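Local coordinates for protein KLLA0E08119p (Kluyveromyces lactis, PDB 3VA7) that probably uses ATP and a covalently carried biotin to carboxylate urea to urea-1-carboxylate, the first step of urea breakdown by the allophanate route, at residues A[118-123]-A[129-134]; A[556-561]-A[567-572]; A[861-866]-A[921-926]. All blocks are in the same frame, centred on the assembly; numbering follows the deposited sequence.

The three contacts lie in three separate parts of urea carboxylase, with centres about 58 to 65 Å apart, and share no helix or strand. Contact 1 is fully buried in the biotin carboxylase N-terminal region and joins a helix to the strand that follows it; it alone has a hydrogen bond between its segments. Contacts 2 and 3 are partly buried, belong to the two halves of the carboxyltransferase, and lie on opposite sides of the chain's centre. Contact 2 brings together strands 553-558 and 569-571 of two different sheets, the second an edge strand, through branched aliphatic side chains, whereas contact 3 sets a helix against a distant strand through stacked aromatic rings.

Contact 1 (A[118-123]-A[129-134]); sequences ADFSDR and IVFVGP
The hydroxyl of S121 hydrogen-bonds to the carbonyl oxygen of P134, OG to O 3.2 Å, and this is the one polar link between helix 118-123 and the strand and turn of 129-134. The bond meets the carbonyl at a C=O...OG angle of 139°, with the hydroxyl oxygen tilted 19° from the carbonyl plane. Both residues are buried, so a small side chain carrying its own donor suits this position: it gives a loop carbonyl a partner while bringing the helix close to its neighbour.

That closeness is used by F131, whose broad, flat ring reaches from the strand toward the helix and can cover S121. The CB of S121 sits over one face of the ring, 3.9 Å from its centroid and only 11° off the ring normal, a CH-pi contact. With OG anti to the backbone N, the hydroxyl lies over the same face and extends toward P134. F120, one residue earlier on the helix, meets the ring at a slant, its CD1 4.0 Å from CE1 of F131; a large apolar ring suits this place because it also packs on I92, I95 and I96 of helix 92-101 and on I107.

Strand 106-108, helix 118-125 and strand 130-131 form a beta-alpha-beta unit, and this contact is the return from its helix to its second strand, at one edge of the parallel sheet of the biotin carboxylase N-terminal region. D122, pointing away from the strand, forms a salt bridge to R140, and R123 one to D93 of helix 92-101. Apolar surface therefore supplies most of the contact, while the S121 hydroxyl offers the P134 carbonyl a hydrogen bond within the buried interface.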
loop_
_atom_site.group_PDB
_atom_site.type_symbol
_atom_site.label_atom_id
_atom_site.label_comp_id
_atom_site.label_asym_id
_atom_site.label_seq_id
_atom_site.Cartn_x
_atom_site.Cartn_y
_atom_site.Cartn_z
ATOM N N ALA A 118 -0.419 29.448 32.648
ATOM C CA ALA A 118 -1.130 30.550 33.273
ATOM C C ALA A 118 -0.963 31.884 32.564
ATOM O O ALA A 118 -1.853 32.753 32.688
ATOM C CB ALA A 118 -0.714 30.683 34.742
ATOM N N ASP A 119 0.157 32.093 31.863
ATOM C CA ASP A 119 0.252 33.321 31.056
ATOM C C ASP A 119 -0.910 33.290 30.072
ATOM O O ASP A 119 -1.697 34.262 29.952
ATOM C CB ASP A 119 1.584 33.431 30.287
ATOM C CG ASP A 119 2.823 33.598 31.214
ATOM O OD1 ASP A 119 3.912 33.141 30.795
ATOM O OD2 ASP A 119 2.695 34.174 32.332
ATOM N N PHE A 120 -1.040 32.131 29.405
ATOM C CA PHE A 120 -2.152 31.893 28.500
ATOM C C PHE A 120 -3.516 32.095 29.154
ATOM O O PHE A 120 -4.339 32.834 28.635
ATOM C CB PHE A 120 -2.056 30.520 27.835
ATOM C CG PHE A 120 -3.159 30.260 26.850
ATOM C CD1 PHE A 120 -4.045 29.210 27.038
ATOM C CD2 PHE A 120 -3.331 31.096 25.741
ATOM C CE1 PHE A 120 -5.048 28.979 26.118
ATOM C CE2 PHE A 120 -4.347 30.863 24.809
ATOM C CZ PHE A 120 -5.197 29.812 24.998
ATOM N N SER A 121 -3.766 31.490 30.305
ATOM C CA SER A 121 -5.067 31.753 30.923
ATOM C C SER A 121 -5.299 33.264 31.099
ATOM O O SER A 121 -6.382 33.765 30.789
ATOM C CB SER A 121 -5.255 31.003 32.222
ATOM O OG SER A 121 -6.499 31.358 32.767
ATOM N N ASP A 122 -4.245 33.962 31.547
ATOM C CA ASP A 122 -4.243 35.415 31.766
ATOM C C ASP A 122 -4.392 36.253 30.464
ATOM O O ASP A 122 -5.179 37.214 30.452
ATOM C CB ASP A 122 -2.985 35.862 32.570
ATOM C CG ASP A 122 -3.019 35.458 34.074
ATOM O OD1 ASP A 122 -4.093 35.438 34.727
ATOM O OD2 ASP A 122 -1.934 35.176 34.620
ATOM N N ARG A 123 -3.660 35.887 29.392
ATOM C CA ARG A 123 -3.871 36.463 28.039
ATOM C C ARG A 123 -5.328 36.395 27.588
ATOM O O ARG A 123 -5.860 37.385 27.056
ATOM C CB ARG A 123 -2.995 35.791 26.956
ATOM C CG ARG A 123 -1.824 36.639 26.385
ATOM C CD ARG A 123 -2.241 38.113 26.022
ATOM N NE ARG A 123 -2.469 38.427 24.595
ATOM C CZ ARG A 123 -1.700 38.051 23.557
ATOM N NH1 ARG A 123 -0.600 37.321 23.734
ATOM N NH2 ARG A 123 -2.045 38.416 22.314
ATOM N N ILE A 129 -11.530 37.037 25.967
ATOM C CA ILE A 129 -11.862 35.678 25.595
ATOM C C ILE A 129 -11.901 34.799 26.859
ATOM O O ILE A 129 -10.928 34.717 27.603
ATOM C CB ILE A 129 -10.848 35.133 24.583
ATOM C CG1 ILE A 129 -10.831 35.968 23.311
ATOM C CG2 ILE A 129 -11.183 33.734 24.178
ATOM C CD1 ILE A 129 -9.534 35.726 22.482
ATOM N N VAL A 130 -13.032 34.139 27.095
ATOM C CA VAL A 130 -13.186 33.262 28.258
ATOM C C VAL A 130 -12.446 31.920 28.102
ATOM O O VAL A 130 -12.880 31.090 27.363
ATOM C CB VAL A 130 -14.679 32.972 28.514
ATOM C CG1 VAL A 130 -14.830 32.015 29.674
ATOM C CG2 VAL A 130 -15.440 34.266 28.757
ATOM N N PHE A 131 -11.304 31.760 28.760
ATOM C CA PHE A 131 -10.560 30.484 28.972
ATOM C C PHE A 131 -11.381 29.460 29.746
ATOM O O PHE A 131 -11.674 29.688 30.909
ATOM C CB PHE A 131 -9.353 30.800 29.842
ATOM C CG PHE A 131 -8.519 29.606 30.207
ATOM C CD1 PHE A 131 -7.660 29.029 29.275
ATOM C CD2 PHE A 131 -8.539 29.096 31.513
ATOM C CE1 PHE A 131 -6.838 27.921 29.618
ATOM C CE2 PHE A 131 -7.715 28.011 31.877
ATOM C CZ PHE A 131 -6.863 27.417 30.927
ATOM N N VAL A 132 -11.749 28.342 29.113
ATOM C CA VAL A 132 -12.554 27.326 29.799
ATOM C C VAL A 132 -11.578 26.519 30.620
ATOM O O VAL A 132 -11.018 25.565 30.143
ATOM C CB VAL A 132 -13.300 26.424 28.812
ATOM C CG1 VAL A 132 -14.192 25.470 29.535
ATOM C CG2 VAL A 132 -14.097 27.276 27.892
ATOM N N GLY A 133 -11.319 26.966 31.836
ATOM C CA GLY A 133 -10.315 26.371 32.689
ATOM C C GLY A 133 -10.183 27.257 33.902
ATOM O O GLY A 133 -10.863 28.299 33.974
ATOM N N PRO A 134 -9.298 26.872 34.850
ATOM C CA PRO A 134 -9.095 27.707 36.041
ATOM C C PRO A 134 -8.234 28.953 35.780
ATOM O O PRO A 134 -7.567 29.067 34.717
ATOM C CB PRO A 134 -8.432 26.748 37.010
ATOM C CG PRO A 134 -7.673 25.817 36.120
ATOM C CD PRO A 134 -8.459 25.669 34.870
#

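Contact 2 (A[556-561]-A[567-572]); sequences CTLNDA and EPIEVK
L558 is the residue of 556-561 that reaches across to 567-572, and the strand leads up to it through C556 and T557. C556 packs its side chain against V549, V579 and I563, and T557 lies beside S578 of the adjoining strand. At L558 the side chain points at the second segment, and its two methyl branches divide the work. CD2 approaches CG2 of I569 at 4.1 Å and rests 4.0 Å from the backbone O of E570, while CD1 faces CG2 of V571 at 4.2 Å. A chi1 of -173°, with CG anti to the backbone N, extends the fork so that both methyls reach the second segment. I569 and L558 run in opposite senses and meet through this one methyl pair.

Strands 553-558 and 569-571 belong to different antiparallel sheets of the region assigned to carboxyltransferase subdomains A and B. The axes of the short segments 556-558 and 569-571 approach to 10.1 Å, with 42° between their directions. Branched aliphatic residues suit such a junction, which no hydrogen bond crosses.

Beyond L558 the chain reverses in a type I' beta turn to A561, the two residues hydrogen-bonding both ways to close a tight beta hairpin. N559 and D560 both have the positive phi this turn requires, which asparagine tolerates well, and the N559 amide bonds to the D575 side chain and I576 N.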
loop_
_atom_site.group_PDB
_atom_site.type_symbol
_atom_site.label_atom_id
_atom_site.label_comp_id
_atom_site.label_asym_id
_atom_site.label_seq_id
_atom_site.Cartn_x
_atom_site.Cartn_y
_atom_site.Cartn_z
ATOM N N CYS A 556 21.265 -22.363 5.573
ATOM C CA CYS A 556 20.351 -21.928 6.597
ATOM C C CYS A 556 20.785 -22.375 7.982
ATOM O O CYS A 556 21.060 -23.538 8.245
ATOM C CB CYS A 556 18.896 -22.399 6.338
ATOM S SG CYS A 556 18.217 -22.264 4.634
ATOM N N THR A 557 20.740 -21.408 8.878
ATOM C CA THR A 557 21.277 -21.462 10.213
ATOM C C THR A 557 20.174 -21.427 11.250
ATOM O O THR A 557 19.286 -20.593 11.156
ATOM C CB THR A 557 22.087 -20.171 10.389
ATOM O OG1 THR A 557 23.445 -20.448 10.081
ATOM C CG2 THR A 557 21.915 -19.487 11.824
ATOM N N LEU A 558 20.235 -22.303 12.242
ATOM C CA LEU A 558 19.495 -22.096 13.475
ATOM C C LEU A 558 20.438 -22.100 14.675
ATOM O O LEU A 558 21.072 -23.143 15.011
ATOM C CB LEU A 558 18.386 -23.118 13.673
ATOM C CG LEU A 558 17.499 -22.805 14.868
ATOM C CD1 LEU A 558 16.653 -21.610 14.488
ATOM C CD2 LEU A 558 16.624 -24.015 15.303
ATOM N N ASN A 559 20.496 -20.928 15.324
ATOM C CA ASN A 559 21.473 -20.636 16.373
ATOM C C ASN A 559 22.830 -21.163 15.902
ATOM O O ASN A 559 23.563 -21.813 16.659
ATOM C CB ASN A 559 21.051 -21.276 17.709
ATOM C CG ASN A 559 19.834 -20.624 18.302
ATOM O OD1 ASN A 559 19.733 -19.400 18.315
ATOM N ND2 ASN A 559 18.913 -21.429 18.825
ATOM N N ASP A 560 23.106 -20.951 14.614
ATOM C CA ASP A 560 24.420 -21.220 14.013
ATOM C C ASP A 560 24.724 -22.628 13.502
ATOM O O ASP A 560 25.680 -22.807 12.748
ATOM C CB ASP A 560 25.535 -20.701 14.920
ATOM C CG ASP A 560 25.575 -19.190 14.944
ATOM O OD1 ASP A 560 25.777 -18.597 13.860
ATOM O OD2 ASP A 560 25.362 -18.594 16.029
ATOM N N ALA A 561 23.915 -23.606 13.884
ATOM C CA ALA A 561 24.010 -24.944 13.313
ATOM C C ALA A 561 23.233 -25.005 11.993
ATOM O O ALA A 561 22.042 -24.714 11.999
ATOM C CB ALA A 561 23.480 -26.007 14.313
ATOM N N GLU A 567 12.613 -29.969 5.309
ATOM C CA GLU A 567 12.266 -30.688 6.547
ATOM C C GLU A 567 11.612 -29.757 7.541
ATOM O O GLU A 567 11.933 -28.589 7.558
ATOM C CB GLU A 567 13.523 -31.328 7.188
ATOM C CG GLU A 567 13.801 -32.740 6.734
ATOM C CD GLU A 567 15.250 -33.106 6.850
ATOM O OE1 GLU A 567 15.763 -33.017 8.006
ATOM O OE2 GLU A 567 15.859 -33.475 5.793
ATOM N N PRO A 568 10.705 -30.272 8.380
ATOM C CA PRO A 568 10.153 -29.418 9.433
ATOM C C PRO A 568 11.150 -29.178 10.568
ATOM O O PRO A 568 11.387 -30.062 11.375
ATOM C CB PRO A 568 8.959 -30.219 9.942
ATOM C CG PRO A 568 9.273 -31.647 9.625
ATOM C CD PRO A 568 10.055 -31.601 8.340
ATOM N N ILE A 569 11.718 -27.986 10.647
ATOM C CA ILE A 569 12.539 -27.620 11.790
ATOM C C ILE A 569 11.761 -26.993 12.927
ATOM O O ILE A 569 11.078 -26.009 12.715
ATOM C CB ILE A 569 13.601 -26.662 11.344
ATOM C CG1 ILE A 569 14.438 -27.388 10.311
ATOM C CG2 ILE A 569 14.441 -26.153 12.556
ATOM C CD1 ILE A 569 14.501 -26.622 9.090
ATOM N N GLU A 570 11.904 -27.564 14.130
ATOM C CA GLU A 570 11.326 -27.047 15.395
ATOM C C GLU A 570 12.132 -25.881 16.007
ATOM O O GLU A 570 13.301 -26.029 16.308
ATOM C CB GLU A 570 11.183 -28.187 16.420
ATOM C CG GLU A 570 9.846 -28.993 16.362
ATOM C CD GLU A 570 9.986 -30.446 16.894
ATOM O OE1 GLU A 570 9.111 -30.894 17.700
ATOM O OE2 GLU A 570 10.978 -31.141 16.502
ATOM N N VAL A 571 11.495 -24.722 16.180
ATOM C CA VAL A 571 12.178 -23.480 16.608
ATOM C C VAL A 571 11.741 -23.146 18.024
ATOM O O VAL A 571 10.577 -23.353 18.402
ATOM C CB VAL A 571 11.881 -22.272 15.653
ATOM C CG1 VAL A 571 12.359 -20.968 16.251
ATOM C CG2 VAL A 571 12.518 -22.459 14.279
ATOM N N LYS A 572 12.666 -22.627 18.820
ATOM C CA LYS A 572 12.393 -22.571 20.257
ATOM C C LYS A 572 11.837 -21.248 20.826
ATOM O O LYS A 572 10.817 -21.265 21.525
ATOM C CB LYS A 572 13.563 -23.142 21.092
ATOM C CG LYS A 572 13.255 -24.534 21.687
ATOM C CD LYS A 572 14.457 -25.232 22.421
ATOM C CE LYS A 572 15.346 -24.287 23.271
ATOM N NZ LYS A 572 16.478 -23.710 22.463
#

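Contact 3 (A[861-866]-A[921-926]); sequences ICYRIN and WNVKSK
The rings of Y863 and W921 lie almost parallel in an offset stack, which joins helix 859-875 to the start of strand 922-934 in the region assigned to carboxyltransferase subdomains C and D. The tyrosine ring is centred 4.4 Å from the five-membered ring of W921, with the planes only 4° apart. Because the two side chains run in opposite senses, each also sets its methylene over the other's ring: CB of Y863 stands 3.6 Å from the centroid of the indole's six-membered ring, and CB of W921 lies above the tyrosine ring. A broad, flat indole, its CG held between the backbone N and carbonyl carbon (chi1 55°), can cover both the ring and the root of the tyrosine. H1109 stacks on W921 as well, and the indole NE1 hydrogen-bonds to N860 OD1, fixing the ring's rotation. Were W921 an alanine, the Y863 ring would probably lose the indole over its face, H1109 its stacking partner and N860 its indole donor. F917 meets Y863 edge-to-face. V923 completes the contact, its CG1 lying 3.6 Å from CE1 of Y863.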
loop_
_atom_site.group_PDB
_atom_site.type_symbol
_atom_site.label_atom_id
_atom_site.label_comp_id
_atom_site.label_asym_id
_atom_site.label_seq_id
_atom_site.Cartn_x
_atom_site.Cartn_y
_atom_site.Cartn_z
ATOM N N ILE A 861 -16.822 -2.570 -32.246
ATOM C CA ILE A 861 -16.132 -3.696 -31.675
ATOM C C ILE A 861 -15.984 -3.621 -30.115
ATOM O O ILE A 861 -16.005 -4.643 -29.415
ATOM C CB ILE A 861 -14.812 -3.874 -32.443
ATOM C CG1 ILE A 861 -15.122 -4.533 -33.797
ATOM C CG2 ILE A 861 -13.819 -4.630 -31.654
ATOM C CD1 ILE A 861 -13.890 -4.662 -34.761
ATOM N N CYS A 862 -15.898 -2.434 -29.560
ATOM C CA CYS A 862 -15.809 -2.313 -28.121
ATOM C C CYS A 862 -17.129 -2.664 -27.524
ATOM O O CYS A 862 -17.185 -3.289 -26.469
ATOM C CB CYS A 862 -15.413 -0.863 -27.658
ATOM S SG CYS A 862 -13.876 -0.306 -28.419
ATOM N N TYR A 863 -18.214 -2.220 -28.152
ATOM C CA TYR A 863 -19.510 -2.580 -27.621
ATOM C C TYR A 863 -19.717 -4.095 -27.769
ATOM O O TYR A 863 -20.259 -4.760 -26.864
ATOM C CB TYR A 863 -20.636 -1.795 -28.242
ATOM C CG TYR A 863 -21.898 -2.033 -27.477
ATOM C CD1 TYR A 863 -21.971 -1.735 -26.117
ATOM C CD2 TYR A 863 -23.010 -2.633 -28.097
ATOM C CE1 TYR A 863 -23.128 -1.993 -25.402
ATOM C CE2 TYR A 863 -24.194 -2.887 -27.385
ATOM C CZ TYR A 863 -24.241 -2.570 -26.053
ATOM O OH TYR A 863 -25.409 -2.829 -25.343
ATOM N N ARG A 864 -19.177 -4.638 -28.848
ATOM C CA ARG A 864 -19.333 -6.035 -29.157
ATOM C C ARG A 864 -18.674 -6.923 -28.110
ATOM O O ARG A 864 -19.230 -7.999 -27.743
ATOM C CB ARG A 864 -18.794 -6.337 -30.562
ATOM C CG ARG A 864 -18.759 -7.804 -30.927
ATOM C CD ARG A 864 -18.641 -7.938 -32.413
ATOM N NE ARG A 864 -19.096 -9.264 -32.793
ATOM C CZ ARG A 864 -20.294 -9.577 -33.323
ATOM N NH1 ARG A 864 -21.211 -8.648 -33.629
ATOM N NH2 ARG A 864 -20.568 -10.863 -33.547
ATOM N N ILE A 865 -17.501 -6.479 -27.630
ATOM C CA ILE A 865 -16.770 -7.228 -26.595
ATOM C C ILE A 865 -17.646 -7.200 -25.361
ATOM O O ILE A 865 -17.777 -8.194 -24.610
ATOM C CB ILE A 865 -15.418 -6.570 -26.286
ATOM C CG1 ILE A 865 -14.504 -6.652 -27.527
ATOM C CG2 ILE A 865 -14.787 -7.111 -24.961
ATOM C CD1 ILE A 865 -13.384 -5.647 -27.427
ATOM N N ASN A 866 -18.298 -6.066 -25.160
ATOM C CA ASN A 866 -19.145 -5.993 -24.022
ATOM C C ASN A 866 -20.297 -7.041 -24.171
ATOM O O ASN A 866 -20.730 -7.659 -23.181
ATOM C CB ASN A 866 -19.610 -4.575 -23.838
ATOM C CG ASN A 866 -20.915 -4.511 -23.213
ATOM O OD1 ASN A 866 -21.063 -4.254 -22.020
ATOM N ND2 ASN A 866 -21.924 -4.764 -24.018
ATOM N N TRP A 921 -26.448 1.738 -30.429
ATOM C CA TRP A 921 -26.314 1.327 -29.020
ATOM C C TRP A 921 -25.996 2.483 -28.046
ATOM O O TRP A 921 -25.501 3.532 -28.464
ATOM C CB TRP A 921 -25.280 0.218 -28.900
ATOM C CG TRP A 921 -23.911 0.533 -29.486
ATOM C CD1 TRP A 921 -23.471 0.267 -30.772
ATOM C CD2 TRP A 921 -22.789 1.115 -28.799
ATOM N NE1 TRP A 921 -22.166 0.665 -30.916
ATOM C CE2 TRP A 921 -21.721 1.189 -29.728
ATOM C CE3 TRP A 921 -22.596 1.603 -27.504
ATOM C CZ2 TRP A 921 -20.477 1.737 -29.403
ATOM C CZ3 TRP A 921 -21.346 2.148 -27.166
ATOM C CH2 TRP A 921 -20.300 2.194 -28.119
ATOM N N ASN A 922 -26.288 2.300 -26.764
ATOM C CA ASN A 922 -25.789 3.209 -25.745
ATOM C C ASN A 922 -25.251 2.507 -24.501
ATOM O O ASN A 922 -25.489 1.339 -24.319
ATOM C CB ASN A 922 -26.826 4.257 -25.371
ATOM C CG ASN A 922 -28.145 3.658 -24.961
ATOM O OD1 ASN A 922 -29.018 3.493 -25.801
ATOM N ND2 ASN A 922 -28.302 3.325 -23.676
ATOM N N VAL A 923 -24.477 3.214 -23.677
ATOM C CA VAL A 923 -23.859 2.651 -22.459
ATOM C C VAL A 923 -23.783 3.731 -21.402
ATOM O O VAL A 923 -23.662 4.899 -21.716
ATOM C CB VAL A 923 -22.391 2.160 -22.688
ATOM C CG1 VAL A 923 -22.345 0.836 -23.235
ATOM C CG2 VAL A 923 -21.633 3.096 -23.603
ATOM N N LYS A 924 -23.851 3.346 -20.149
ATOM C CA LYS A 924 -23.589 4.267 -19.057
ATOM C C LYS A 924 -22.134 4.686 -19.226
ATOM O O LYS A 924 -21.256 3.853 -19.541
ATOM C CB LYS A 924 -23.792 3.573 -17.706
ATOM C CG LYS A 924 -25.248 3.096 -17.387
ATOM C CD LYS A 924 -25.880 3.801 -16.118
ATOM C CE LYS A 924 -25.617 3.005 -14.786
ATOM N NZ LYS A 924 -25.820 3.840 -13.523
ATOM N N SER A 925 -21.873 5.977 -19.080
ATOM C CA SER A 925 -20.508 6.481 -19.198
ATOM C C SER A 925 -20.228 7.574 -18.181
ATOM O O SER A 925 -20.875 8.631 -18.234
ATOM C CB SER A 925 -20.301 7.032 -20.599
ATOM O OG SER A 925 -18.967 7.449 -20.773
ATOM N N LYS A 926 -19.297 7.322 -17.269
ATOM C CA LYS A 926 -18.794 8.379 -16.341
ATOM C C LYS A 926 -17.741 9.309 -16.994
ATOM O O LYS A 926 -16.801 8.844 -17.637
ATOM C CB LYS A 926 -18.257 7.817 -15.003
ATOM C CG LYS A 926 -19.300 7.092 -14.150
ATOM C CD LYS A 926 -18.813 6.752 -12.738
ATOM C CE LYS A 926 -19.573 5.521 -12.157
ATOM N NZ LYS A 926 -18.995 4.151 -12.610
#